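Local coordinates for protein 4-alpha-glucanotransferase (PDB 6M6T) that belongs to the 4-alpha-glucanotransferase (amylomaltase) family of TIM-barrel enzymes and holds bound glycans in its pocket, at residues V9-T14 and W472-E477; S61-A66 and S225-T230; D142-M147 and Y187-Q192; N398-G403 and C447-L452. All coordinates share one frame; numbering follows the deposited sequence.

The contacts form two touching pairs, 1 with 4 and 2 with 3; contact 2 lies across the chain's centre from contacts 1 and 4, and contact 3 across it from contact 4. Contacts 1 and 4, centres about 12 Å apart, meet through M448 on V9 and M11, C447 on L10, and L452 on M474. Contacts 2 and 3, centres about 11 Å apart, meet through F62 and M147. The S61 side chain is about 9 Å from AC1, that of Q449 about 13 Å from ASO and that of T14 about 14 Å from both. S61 follows pocket residues Y59 and Q60, and N398 follows H396 and D397. The loop closed by contact 1 encloses the others.

Contact 1: V9-T14 and W472-E477; sequences VLMHIT and WRMRKE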
loop_
_atom_site.group_PDB
_atom_site.type_symbol
_atom_site.label_atom_id
_atom_site.label_comp_id
_atom_site.label_asym_id
_atom_site.label_seq_id
_atom_site.Cartn_x
_atom_site.Cartn_y
_atom_site.Cartn_z
ATOM N N VAL A 9 13.930 3.136 3.300
ATOM C CA VAL A 9 13.907 2.622 1.938
ATOM C C VAL A 9 12.467 2.272 1.588
ATOM O O VAL A 9 11.715 1.784 2.439
ATOM C CB VAL A 9 14.879 1.422 1.798
ATOM C CG1 VAL A 9 14.630 0.599 0.549
ATOM C CG2 VAL A 9 16.319 1.927 1.793
ATOM N N LEU A 10 12.075 2.566 0.344
ATOM C CA LEU A 10 10.715 2.330 -0.148
ATOM C C LEU A 10 10.720 1.110 -1.072
ATOM O O LEU A 10 11.092 1.190 -2.252
ATOM C CB LEU A 10 10.158 3.562 -0.857
ATOM C CG LEU A 10 8.768 3.350 -1.454
ATOM C CD1 LEU A 10 7.682 3.469 -0.386
ATOM C CD2 LEU A 10 8.515 4.326 -2.564
ATOM N N MET A 11 10.277 -0.019 -0.529
ATOM C CA MET A 11 10.224 -1.264 -1.286
ATOM C C MET A 11 9.071 -2.128 -0.800
ATOM O O MET A 11 9.043 -2.550 0.363
ATOM C CB MET A 11 11.510 -2.057 -1.164
ATOM C CG MET A 11 11.871 -2.676 -2.460
ATOM S SD MET A 11 12.936 -4.077 -2.231
ATOM C CE MET A 11 13.083 -4.427 -3.955
ATOM N N HIS A 12 8.160 -2.448 -1.696
ATOM C CA HIS A 12 7.055 -3.288 -1.298
ATOM C C HIS A 12 7.506 -4.738 -1.190
ATOM O O HIS A 12 8.395 -5.194 -1.919
ATOM C CB HIS A 12 5.905 -3.167 -2.294
ATOM C CG HIS A 12 4.611 -3.681 -1.762
ATOM N ND1 HIS A 12 3.530 -3.950 -2.568
ATOM C CD2 HIS A 12 4.225 -3.982 -0.498
ATOM C CE1 HIS A 12 2.527 -4.385 -1.823
ATOM N NE2 HIS A 12 2.925 -4.418 -0.563
ATOM N N ILE A 13 6.865 -5.461 -0.269
ATOM C CA ILE A 13 7.042 -6.898 -0.130
ATOM C C ILE A 13 6.987 -7.610 -1.475
ATOM O O ILE A 13 7.597 -8.663 -1.648
ATOM C CB ILE A 13 5.974 -7.435 0.833
ATOM C CG1 ILE A 13 5.831 -6.489 2.031
ATOM C CG2 ILE A 13 6.291 -8.873 1.234
ATOM C CD1 ILE A 13 6.809 -6.719 3.106
ATOM N N THR A 14 6.263 -7.062 -2.453
ATOM C CA THR A 14 6.174 -7.792 -3.713
ATOM C C THR A 14 7.501 -7.755 -4.463
ATOM O O THR A 14 7.836 -8.709 -5.164
ATOM C CB THR A 14 5.012 -7.263 -4.585
ATOM O OG1 THR A 14 5.391 -6.088 -5.316
ATOM C CG2 THR A 14 3.820 -6.951 -3.734
ATOM N N TRP A 472 7.368 -4.664 -10.651
ATOM C CA TRP A 472 8.816 -4.644 -10.478
ATOM C C TRP A 472 9.247 -5.585 -9.358
ATOM O O TRP A 472 8.695 -5.563 -8.253
ATOM C CB TRP A 472 9.310 -3.238 -10.182
ATOM C CG TRP A 472 10.791 -3.170 -10.170
ATOM C CD1 TRP A 472 11.626 -3.262 -11.247
ATOM C CD2 TRP A 472 11.628 -3.009 -9.024
ATOM N NE1 TRP A 472 12.934 -3.151 -10.842
ATOM C CE2 TRP A 472 12.963 -3.000 -9.482
ATOM C CE3 TRP A 472 11.381 -2.874 -7.653
ATOM C CZ2 TRP A 472 14.041 -2.863 -8.620
ATOM C CZ3 TRP A 472 12.453 -2.745 -6.803
ATOM C CH2 TRP A 472 13.768 -2.733 -7.289
ATOM N N ARG A 473 10.232 -6.417 -9.652
ATOM C CA ARG A 473 10.968 -7.139 -8.631
ATOM C C ARG A 473 12.450 -6.831 -8.809
ATOM O O ARG A 473 12.892 -6.388 -9.871
ATOM C CB ARG A 473 10.681 -8.650 -8.700
ATOM C CG ARG A 473 9.248 -9.008 -8.308
ATOM C CD ARG A 473 8.959 -10.484 -8.449
ATOM N NE ARG A 473 9.634 -11.269 -7.422
ATOM C CZ ARG A 473 10.108 -12.504 -7.603
ATOM N NH1 ARG A 473 9.970 -13.117 -8.775
ATOM N NH2 ARG A 473 10.717 -13.128 -6.606
ATOM N N MET A 474 13.216 -7.048 -7.754
ATOM C CA MET A 474 14.631 -6.693 -7.736
ATOM C C MET A 474 15.505 -7.944 -7.691
ATOM O O MET A 474 15.330 -8.807 -6.820
ATOM C CB MET A 474 14.935 -5.801 -6.543
ATOM C CG MET A 474 16.391 -5.747 -6.163
ATOM S SD MET A 474 16.466 -5.515 -4.376
ATOM C CE MET A 474 15.811 -7.105 -3.884
ATOM N N ARG A 475 16.456 -8.029 -8.617
ATOM C CA ARG A 475 17.420 -9.119 -8.601
ATOM C C ARG A 475 18.385 -8.953 -7.432
ATOM O O ARG A 475 18.899 -7.853 -7.193
ATOM C CB ARG A 475 18.181 -9.149 -9.920
ATOM C CG ARG A 475 17.318 -8.799 -11.111
ATOM C CD ARG A 475 17.921 -9.301 -12.411
ATOM N NE ARG A 475 19.128 -8.570 -12.803
ATOM C CZ ARG A 475 19.114 -7.450 -13.521
ATOM N NH1 ARG A 475 17.955 -6.926 -13.910
ATOM N NH2 ARG A 475 20.255 -6.848 -13.841
ATOM N N LYS A 476 18.614 -10.047 -6.690
ATOM C CA LYS A 476 19.646 -10.060 -5.650
ATOM C C LYS A 476 21.016 -9.755 -6.237
ATOM O O LYS A 476 21.888 -9.203 -5.552
ATOM C CB LYS A 476 19.663 -11.422 -4.943
ATOM C CG LYS A 476 20.217 -11.419 -3.510
ATOM C CD LYS A 476 19.613 -12.562 -2.680
ATOM C CE LYS A 476 19.737 -12.335 -1.161
ATOM N NZ LYS A 476 19.156 -11.051 -0.663
ATOM N N GLU A 477 21.206 -10.100 -7.510
ATOM C CA GLU A 477 22.415 -9.753 -8.243
ATOM C C GLU A 477 22.680 -8.248 -8.263
ATOM O O GLU A 477 23.829 -7.827 -8.410
ATOM C CB GLU A 477 22.276 -10.306 -9.663
ATOM C CG GLU A 477 23.287 -9.811 -10.675
ATOM C CD GLU A 477 23.025 -10.378 -12.057
ATOM O OE1 GLU A 477 21.939 -10.978 -12.248
ATOM O OE2 GLU A 477 23.899 -10.233 -12.944
#
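The methyl end of M11 touches both W472 and M474, which meet it from one side. Its CE lies 3.4 Å from W472 CZ3, at the six-membered end of the indole, and meets that ring obliquely. The same CE is 3.5 Å from M474 CB and 3.6 Å from M474 SD. The M11 side chain crosses both partners at about a right angle. It runs extended beyond CG (chi3 -179°), which carries the methyl across to the other segment. M474 instead is bent, most sharply at chi3 (68°), and its sulfur also lies beside the M11 methyl. All of this is apolar packing among buried side chains.

A second, smaller patch lies at T14. Its backbone O is 3.5 Å from R473 CG, and it also lies near the plane of the guanidinium, at the edge. This is proximity without a hydrogen bond. R473 NE is bonded to L16 O, and NH2 bonds weakly to G18 O, so the loop just beyond T14 holds the arginine in place. Further out, M11 O accepts from W44 NE1, while M448 and F32 pack against the M11 side chain. M11 directly follows strand 6-10, which lies between strands 43-45 and 443-447 in the parallel sheet. The contact thus joins the end of the first barrel strand to the late 472-477 loop, as part of the TIM-barrel fold.

Contact 2: S61-A66 and S225-T230; sequences SFSAVA and SVEVWT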
loop_
_atom_site.group_PDB
_atom_site.type_symbol
_atom_site.label_atom_id
_atom_site.label_comp_id
_atom_site.label_asym_id
_atom_site.label_seq_id
_atom_site.Cartn_x
_atom_site.Cartn_y
_atom_site.Cartn_z
ATOM N N SER A 61 -9.462 -2.892 -2.893
ATOM C CA SER A 61 -9.245 -4.135 -2.163
ATOM C C SER A 61 -10.544 -4.731 -1.665
ATOM O O SER A 61 -11.446 -4.004 -1.242
ATOM C CB SER A 61 -8.311 -3.918 -0.962
ATOM O OG SER A 61 -6.958 -4.192 -1.300
ATOM N N PHE A 62 -10.604 -6.063 -1.684
ATOM C CA PHE A 62 -11.739 -6.794 -1.143
ATOM C C PHE A 62 -11.983 -6.482 0.329
ATOM O O PHE A 62 -13.101 -6.686 0.813
ATOM C CB PHE A 62 -11.532 -8.307 -1.319
ATOM C CG PHE A 62 -11.391 -8.753 -2.755
ATOM C CD1 PHE A 62 -12.106 -8.131 -3.769
ATOM C CD2 PHE A 62 -10.528 -9.794 -3.090
ATOM C CE1 PHE A 62 -11.957 -8.537 -5.097
ATOM C CE2 PHE A 62 -10.378 -10.207 -4.417
ATOM C CZ PHE A 62 -11.090 -9.567 -5.418
ATOM N N SER A 63 -10.971 -6.015 1.064
ATOM C CA SER A 63 -11.168 -5.649 2.465
ATOM C C SER A 63 -10.074 -4.687 2.886
ATOM O O SER A 63 -8.951 -4.741 2.379
ATOM C CB SER A 63 -11.166 -6.862 3.405
ATOM O OG SER A 63 -11.033 -6.481 4.777
ATOM N N ALA A 64 -10.416 -3.815 3.831
ATOM C CA ALA A 64 -9.480 -2.832 4.361
ATOM C C ALA A 64 -8.449 -3.409 5.336
ATOM O O ALA A 64 -7.587 -2.651 5.798
ATOM C CB ALA A 64 -10.259 -1.712 5.055
ATOM N N VAL A 65 -8.542 -4.692 5.706
ATOM C CA VAL A 65 -7.672 -5.266 6.728
ATOM C C VAL A 65 -7.095 -6.608 6.325
ATOM O O VAL A 65 -6.117 -7.067 6.925
ATOM C CB VAL A 65 -8.399 -5.446 8.075
ATOM C CG1 VAL A 65 -8.634 -4.113 8.742
ATOM C CG2 VAL A 65 -9.688 -6.226 7.888
ATOM N N ALA A 66 -7.719 -7.278 5.359
ATOM C CA ALA A 66 -7.321 -8.646 5.058
ATOM C C ALA A 66 -5.939 -8.655 4.429
ATOM O O ALA A 66 -5.534 -7.693 3.759
ATOM C CB ALA A 66 -8.321 -9.328 4.126
ATOM N N SER A 225 -16.352 -5.453 -2.070
ATOM C CA SER A 225 -15.743 -5.398 -0.746
ATOM C C SER A 225 -16.670 -5.975 0.314
ATOM O O SER A 225 -17.891 -5.838 0.217
ATOM C CB SER A 225 -15.391 -3.944 -0.391
ATOM O OG SER A 225 -15.486 -3.707 1.004
ATOM N N VAL A 226 -16.074 -6.602 1.334
ATOM C CA VAL A 226 -16.837 -7.075 2.479
ATOM C C VAL A 226 -17.431 -5.914 3.262
ATOM O O VAL A 226 -18.371 -6.109 4.040
ATOM C CB VAL A 226 -15.947 -7.963 3.374
ATOM C CG1 VAL A 226 -14.872 -7.149 4.067
ATOM C CG2 VAL A 226 -16.783 -8.691 4.398
ATOM N N GLU A 227 -16.923 -4.698 3.061
ATOM C CA GLU A 227 -17.453 -3.547 3.791
ATOM C C GLU A 227 -18.706 -2.989 3.118
ATOM O O GLU A 227 -19.682 -2.644 3.797
ATOM C CB GLU A 227 -16.372 -2.464 3.924
ATOM C CG GLU A 227 -15.460 -2.635 5.144
ATOM C CD GLU A 227 -14.270 -3.554 4.877
ATOM O OE1 GLU A 227 -13.866 -3.691 3.696
ATOM O OE2 GLU A 227 -13.733 -4.133 5.851
ATOM N N VAL A 228 -18.686 -2.883 1.788
ATOM C CA VAL A 228 -19.879 -2.544 1.019
ATOM C C VAL A 228 -20.974 -3.569 1.243
ATOM O O VAL A 228 -22.166 -3.254 1.144
ATOM C CB VAL A 228 -19.500 -2.428 -0.469
ATOM C CG1 VAL A 228 -20.735 -2.256 -1.335
ATOM C CG2 VAL A 228 -18.529 -1.271 -0.671
ATOM N N TRP A 229 -20.587 -4.809 1.558
ATOM C CA TRP A 229 -21.532 -5.880 1.835
ATOM C C TRP A 229 -22.125 -5.788 3.248
ATOM O O TRP A 229 -23.346 -5.665 3.411
ATOM C CB TRP A 229 -20.835 -7.219 1.625
ATOM C CG TRP A 229 -21.763 -8.354 1.507
ATOM C CD1 TRP A 229 -22.925 -8.388 0.796
ATOM C CD2 TRP A 229 -21.625 -9.637 2.123
ATOM N NE1 TRP A 229 -23.521 -9.607 0.936
ATOM C CE2 TRP A 229 -22.745 -10.397 1.744
ATOM C CE3 TRP A 229 -20.671 -10.212 2.967
ATOM C CZ2 TRP A 229 -22.930 -11.713 2.169
ATOM C CZ3 TRP A 229 -20.865 -11.511 3.398
ATOM C CH2 TRP A 229 -21.984 -12.248 2.995
ATOM N N THR A 230 -21.277 -5.854 4.287
ATOM C CA THR A 230 -21.772 -5.918 5.660
ATOM C C THR A 230 -22.127 -4.558 6.246
ATOM O O THR A 230 -22.873 -4.497 7.233
ATOM C CB THR A 230 -20.738 -6.559 6.578
ATOM O OG1 THR A 230 -19.699 -5.612 6.830
ATOM C CG2 THR A 230 -20.134 -7.791 5.948
#
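E227 reaches over to S63 and A64 with its carboxylate. Its chain bends at chi2 (86°), which brings OE1 to 3.5 Å from A64 N in a weak hydrogen bond. OE1 also lies 3.6 Å from S63 CA. The stronger link is between backbones. V226 N donates to F62 O at 3.0 Å. S225 CA lies 3.3 Å from the same F62 O, a CA-H...O contact. V226 CG1 packs on S63 CB at 3.8 Å.

Each segment also braces itself. S225 is the N-cap of helix 226-230, and its OG accepts from E227 N at 2.7 Å. S63 OG accepts from V65 N in an ST turn. S61 OG turns to T50 OG1 and P58 O.

The 61-66 loop follows barrel strand 43-45, and helix 226-230 follows strand 212-217. Helix 140-152 packs on F62 and W229, while helix 277-289 meets A64, V65 and E227.

Contact 3: D142-M147 and Y187-Q192; sequences DFAEFM and YHEVTQ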
loop_
_atom_site.group_PDB
_atom_site.type_symbol
_atom_site.label_atom_id
_atom_site.label_comp_id
_atom_site.label_asym_id
_atom_site.label_seq_id
_atom_site.Cartn_x
_atom_site.Cartn_y
_atom_site.Cartn_z
ATOM N N ASP A 142 -16.275 -12.961 8.405
ATOM C CA ASP A 142 -17.223 -12.476 7.405
ATOM C C ASP A 142 -16.521 -12.037 6.132
ATOM O O ASP A 142 -17.111 -12.120 5.045
ATOM C CB ASP A 142 -18.125 -11.375 7.974
ATOM C CG ASP A 142 -19.583 -11.881 8.217
ATOM O OD1 ASP A 142 -20.067 -12.764 7.450
ATOM O OD2 ASP A 142 -20.240 -11.419 9.182
ATOM N N PHE A 143 -15.247 -11.657 6.224
ATOM C CA PHE A 143 -14.452 -11.538 5.009
ATOM C C PHE A 143 -14.271 -12.901 4.346
ATOM O O PHE A 143 -14.266 -13.007 3.112
ATOM C CB PHE A 143 -13.091 -10.909 5.311
ATOM C CG PHE A 143 -12.042 -11.269 4.305
ATOM C CD1 PHE A 143 -11.949 -10.563 3.117
ATOM C CD2 PHE A 143 -11.171 -12.342 4.529
ATOM C CE1 PHE A 143 -10.994 -10.898 2.171
ATOM C CE2 PHE A 143 -10.226 -12.696 3.581
ATOM C CZ PHE A 143 -10.131 -11.975 2.402
ATOM N N ALA A 144 -14.106 -13.955 5.149
ATOM C CA ALA A 144 -13.896 -15.281 4.573
ATOM C C ALA A 144 -15.161 -15.765 3.872
ATOM O O ALA A 144 -15.097 -16.399 2.806
ATOM C CB ALA A 144 -13.445 -16.264 5.658
ATOM N N GLU A 145 -16.322 -15.435 4.434
ATOM C CA GLU A 145 -17.570 -15.749 3.758
ATOM C C GLU A 145 -17.722 -14.916 2.497
ATOM O O GLU A 145 -18.199 -15.416 1.479
ATOM C CB GLU A 145 -18.759 -15.546 4.700
ATOM C CG GLU A 145 -18.741 -16.491 5.883
ATOM C CD GLU A 145 -19.756 -16.142 6.955
ATOM O OE1 GLU A 145 -20.725 -15.416 6.635
ATOM O OE2 GLU A 145 -19.584 -16.604 8.117
ATOM N N PHE A 146 -17.313 -13.647 2.532
ATOM C CA PHE A 146 -17.344 -12.846 1.313
ATOM C C PHE A 146 -16.538 -13.510 0.206
ATOM O O PHE A 146 -17.016 -13.663 -0.921
ATOM C CB PHE A 146 -16.816 -11.440 1.595
ATOM C CG PHE A 146 -16.811 -10.532 0.386
ATOM C CD1 PHE A 146 -17.943 -9.802 0.046
ATOM C CD2 PHE A 146 -15.666 -10.389 -0.393
ATOM C CE1 PHE A 146 -17.941 -8.955 -1.051
ATOM C CE2 PHE A 146 -15.655 -9.548 -1.494
ATOM C CZ PHE A 146 -16.800 -8.828 -1.825
ATOM N N MET A 147 -15.313 -13.925 0.515
ATOM C CA MET A 147 -14.482 -14.574 -0.497
ATOM C C MET A 147 -15.078 -15.898 -0.955
ATOM O O MET A 147 -14.965 -16.254 -2.134
ATOM C CB MET A 147 -13.063 -14.794 0.031
ATOM C CG MET A 147 -12.276 -13.508 0.217
ATOM S SD MET A 147 -12.083 -12.497 -1.278
ATOM C CE MET A 147 -11.809 -13.761 -2.544
ATOM N N TYR A 187 -11.062 -22.308 4.783
ATOM C CA TYR A 187 -9.832 -22.085 4.031
ATOM C C TYR A 187 -9.348 -20.642 4.175
ATOM O O TYR A 187 -8.175 -20.393 4.486
ATOM C CB TYR A 187 -10.031 -22.441 2.554
ATOM C CG TYR A 187 -8.947 -21.854 1.698
ATOM C CD1 TYR A 187 -9.076 -20.570 1.151
ATOM C CD2 TYR A 187 -7.762 -22.550 1.477
ATOM C CE1 TYR A 187 -8.066 -19.998 0.399
ATOM C CE2 TYR A 187 -6.734 -21.985 0.718
ATOM C CZ TYR A 187 -6.894 -20.710 0.179
ATOM O OH TYR A 187 -5.894 -20.133 -0.579
ATOM N N HIS A 188 -10.243 -19.673 3.935
ATOM C CA HIS A 188 -9.839 -18.268 3.900
ATOM C C HIS A 188 -9.533 -17.739 5.287
ATOM O O HIS A 188 -8.648 -16.884 5.445
ATOM C CB HIS A 188 -10.923 -17.415 3.264
ATOM C CG HIS A 188 -11.034 -17.581 1.780
ATOM N ND1 HIS A 188 -10.148 -17.001 0.896
ATOM C CD2 HIS A 188 -11.944 -18.242 1.024
ATOM C CE1 HIS A 188 -10.505 -17.304 -0.341
ATOM N NE2 HIS A 188 -11.592 -18.055 -0.292
ATOM N N GLU A 189 -10.247 -18.238 6.298
ATOM C CA GLU A 189 -9.864 -17.947 7.679
ATOM C C GLU A 189 -8.428 -18.368 7.944
ATOM O O GLU A 189 -7.628 -17.605 8.506
ATOM C CB GLU A 189 -10.791 -18.660 8.659
ATOM C CG GLU A 189 -11.840 -17.748 9.242
ATOM C CD GLU A 189 -13.158 -18.449 9.521
ATOM O OE1 GLU A 189 -13.165 -19.567 10.110
ATOM O OE2 GLU A 189 -14.188 -17.870 9.113
ATOM N N VAL A 190 -8.086 -19.591 7.541
ATOM C CA VAL A 190 -6.782 -20.139 7.870
ATOM C C VAL A 190 -5.693 -19.417 7.084
ATOM O O VAL A 190 -4.607 -19.141 7.611
ATOM C CB VAL A 190 -6.785 -21.667 7.639
ATOM C CG1 VAL A 190 -5.378 -22.243 7.698
ATOM C CG2 VAL A 190 -7.676 -22.374 8.677
ATOM N N THR A 191 -5.965 -19.070 5.828
ATOM C CA THR A 191 -4.966 -18.292 5.103
ATOM C C THR A 191 -4.758 -16.928 5.756
ATOM O O THR A 191 -3.624 -16.438 5.808
ATOM C CB THR A 191 -5.332 -18.148 3.623
ATOM O OG1 THR A 191 -6.655 -17.602 3.482
ATOM C CG2 THR A 191 -5.252 -19.500 2.932
ATOM N N GLN A 192 -5.815 -16.315 6.304
ATOM C CA GLN A 192 -5.602 -15.064 7.037
ATOM C C GLN A 192 -4.753 -15.300 8.285
ATOM O O GLN A 192 -3.901 -14.464 8.636
ATOM C CB GLN A 192 -6.940 -14.406 7.393
ATOM C CG GLN A 192 -7.635 -13.657 6.225
ATOM C CD GLN A 192 -6.705 -12.718 5.443
ATOM O OE1 GLN A 192 -6.209 -11.717 5.970
ATOM N NE2 GLN A 192 -6.489 -13.037 4.172
#
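M147 lays its CB over one face of the H188 imidazole, 3.5 Å from the ring centroid and 8° off the normal, a CH-pi contact. Y187 CD1 lies over the centre of the opposite face, so the ring is sandwiched and its rotation is restricted. Beside it, A144 CB meets H188 CB at 3.7 Å. The small alanine lets the backbones approach, with the two CA atoms 5.1 Å apart. This is the tightly packed part. The helix segments pass with axes 8.5 Å apart and an angle of 126° between their directions.

At one flank, F143 and Q192 cross at about a right angle. F143 CE2 is 3.8 Å from Q192 NE2, and the ring and amide planes stand 73° apart. Q192 OE1 accepts from G67 N outside the segments.

The other flank is looser. D142 and E145 are partly exposed and point away from the partner helix. E189 brings OE2 only to 3.9 Å from A144 CB. E145 and E189 keep their carboxylates apart, with 5.6 Å between E145 OE2 and E189 OE2. E145 pairs with R178, which also reaches D142 weakly, and E189 pairs with K186.

The centre therefore sets aliphatic carbons against a polar imidazole, with the polar ends satisfied from outside. H188 NE2 is hydrogen-bonded to E151 OE1, and that carboxylate probably polarises the buried imidazole and may favour its protonated form.

Contact 4: N398-G403 and C447-L452; sequences NEVING and CMQDLL
Q449 is the first residue along 447-452 to meet the other segment. Its CB and CG both lie 3.9 Å from V400 CG1, and the two side chains cross at about a right angle. The side chain bends at chi2 (87°) beyond the V400 contact, and its amide is held elsewhere, with NE2 donating to S458 O.

D450 follows and carries the polar part of the contact. Its OD1 accepts from I401 N at 2.9 Å, with an N-H...O angle of 147°. The donor comes from above the carboxylate plane, 45° out of it. V400 CB lies 3.4 Å from the same OD1. The other oxygen, OD2, faces the I401 side chain, 3.3 Å from CD1 and 3.4 Å from CG1. I401 thus meets the carboxylate with both its backbone N-H and its aliphatic branch. Further on the chain leaves the helix at L452. Just beyond it, K454 O accepts from N402 ND2, a second polar tie between the same parts of the fold.

Helix 448-451 directly follows barrel strand 443-447, and helix 401-404 comes after strand 389-392. V400 is the N-cap position of helix 401-404, and I401 is its first residue. The D450 carboxylate, if charged, therefore sits at the N-terminal end of a short helix. The partial positive charge there would probably stabilise it in this buried setting.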
loop_
_atom_site.group_PDB
_atom_site.type_symbol
_atom_site.label_atom_id
_atom_site.label_comp_id
_atom_site.label_asym_id
_atom_site.label_seq_id
_atom_site.Cartn_x
_atom_site.Cartn_y
_atom_site.Cartn_z
ATOM N N ASN A 398 5.292 7.933 -9.110
ATOM C CA ASN A 398 6.121 8.782 -9.942
ATOM C C ASN A 398 7.087 7.929 -10.737
ATOM O O ASN A 398 7.302 6.756 -10.446
ATOM C CB ASN A 398 6.908 9.774 -9.081
ATOM C CG ASN A 398 6.023 10.797 -8.418
ATOM O OD1 ASN A 398 5.771 10.741 -7.209
ATOM N ND2 ASN A 398 5.553 11.749 -9.204
ATOM N N GLU A 399 7.708 8.551 -11.724
ATOM C CA GLU A 399 8.736 7.868 -12.481
ATOM C C GLU A 399 9.917 7.521 -11.579
ATOM O O GLU A 399 10.105 8.108 -10.518
ATOM C CB GLU A 399 9.188 8.752 -13.634
ATOM C CG GLU A 399 8.028 9.369 -14.370
ATOM C CD GLU A 399 8.421 10.584 -15.172
ATOM O OE1 GLU A 399 8.353 11.713 -14.611
ATOM O OE2 GLU A 399 8.806 10.401 -16.354
ATOM N N VAL A 400 10.705 6.529 -11.986
ATOM C CA VAL A 400 12.007 6.377 -11.362
ATOM C C VAL A 400 12.864 7.556 -11.793
ATOM O O VAL A 400 12.659 8.126 -12.873
ATOM C CB VAL A 400 12.666 5.039 -11.737
ATOM C CG1 VAL A 400 11.718 3.880 -11.457
ATOM C CG2 VAL A 400 13.115 5.070 -13.187
ATOM N N ILE A 401 13.826 7.937 -10.937
ATOM C CA ILE A 401 14.643 9.132 -11.183
ATOM C C ILE A 401 15.272 9.080 -12.568
ATOM O O ILE A 401 15.299 10.085 -13.299
ATOM C CB ILE A 401 15.728 9.291 -10.096
ATOM C CG1 ILE A 401 15.107 9.617 -8.742
ATOM C CG2 ILE A 401 16.746 10.367 -10.493
ATOM C CD1 ILE A 401 16.058 9.395 -7.612
ATOM N N ASN A 402 15.799 7.913 -12.949
ATOM C CA ASN A 402 16.355 7.780 -14.286
ATOM C C ASN A 402 15.321 8.093 -15.340
ATOM O O ASN A 402 15.661 8.656 -16.388
ATOM C CB ASN A 402 16.900 6.383 -14.493
ATOM C CG ASN A 402 18.327 6.280 -14.074
ATOM O OD1 ASN A 402 19.064 7.265 -14.125
ATOM N ND2 ASN A 402 18.739 5.092 -13.648
ATOM N N GLY A 403 14.060 7.746 -15.074
ATOM C CA GLY A 403 12.999 8.069 -16.015
ATOM C C GLY A 403 12.605 9.536 -15.978
ATOM O O GLY A 403 12.442 10.171 -17.023
ATOM N N CYS A 447 13.929 5.255 -3.024
ATOM C CA CYS A 447 13.196 4.270 -3.804
ATOM C C CYS A 447 14.174 3.198 -4.238
ATOM O O CYS A 447 15.099 3.491 -5.002
ATOM C CB CYS A 447 12.564 4.934 -5.024
ATOM S SG CYS A 447 10.815 5.407 -4.875
ATOM N N MET A 448 13.978 1.962 -3.769
ATOM C CA MET A 448 14.951 0.912 -4.061
ATOM C C MET A 448 15.278 0.811 -5.551
ATOM O O MET A 448 16.371 0.354 -5.909
ATOM C CB MET A 448 14.442 -0.436 -3.525
ATOM C CG MET A 448 15.335 -1.639 -3.840
ATOM S SD MET A 448 16.953 -1.567 -3.040
ATOM C CE MET A 448 16.475 -1.484 -1.346
ATOM N N GLN A 449 14.374 1.254 -6.427
ATOM C CA GLN A 449 14.700 1.311 -7.850
ATOM C C GLN A 449 15.927 2.176 -8.088
ATOM O O GLN A 449 16.909 1.732 -8.699
ATOM C CB GLN A 449 13.518 1.858 -8.650
ATOM C CG GLN A 449 12.450 0.856 -9.027
ATOM C CD GLN A 449 11.406 0.705 -7.936
ATOM O OE1 GLN A 449 11.711 0.788 -6.728
ATOM N NE2 GLN A 449 10.163 0.498 -8.351
ATOM N N ASP A 450 15.890 3.419 -7.583
ATOM C CA ASP A 450 16.926 4.409 -7.882
ATOM C C ASP A 450 18.243 4.102 -7.183
ATOM O O ASP A 450 19.310 4.428 -7.709
ATOM C CB ASP A 450 16.426 5.794 -7.492
ATOM C CG ASP A 450 15.069 6.102 -8.100
ATOM O OD1 ASP A 450 14.889 5.778 -9.302
ATOM O OD2 ASP A 450 14.188 6.654 -7.384
ATOM N N LEU A 451 18.195 3.475 -6.011
ATOM C CA LEU A 451 19.420 3.003 -5.377
ATOM C C LEU A 451 20.203 2.056 -6.288
ATOM O O LEU A 451 21.436 2.098 -6.321
ATOM C CB LEU A 451 19.083 2.331 -4.056
ATOM C CG LEU A 451 20.323 1.890 -3.321
ATOM C CD1 LEU A 451 20.712 2.956 -2.320
ATOM C CD2 LEU A 451 20.041 0.569 -2.652
ATOM N N LEU A 452 19.511 1.209 -7.049
ATOM C CA LEU A 452 20.168 0.335 -8.020
ATOM C C LEU A 452 20.244 0.937 -9.416
ATOM O O LEU A 452 20.625 0.224 -10.355
ATOM C CB LEU A 452 19.455 -1.014 -8.110
ATOM C CG LEU A 452 18.983 -1.580 -6.777
ATOM C CD1 LEU A 452 17.927 -2.657 -7.025
ATOM C CD2 LEU A 452 20.150 -2.109 -5.950
#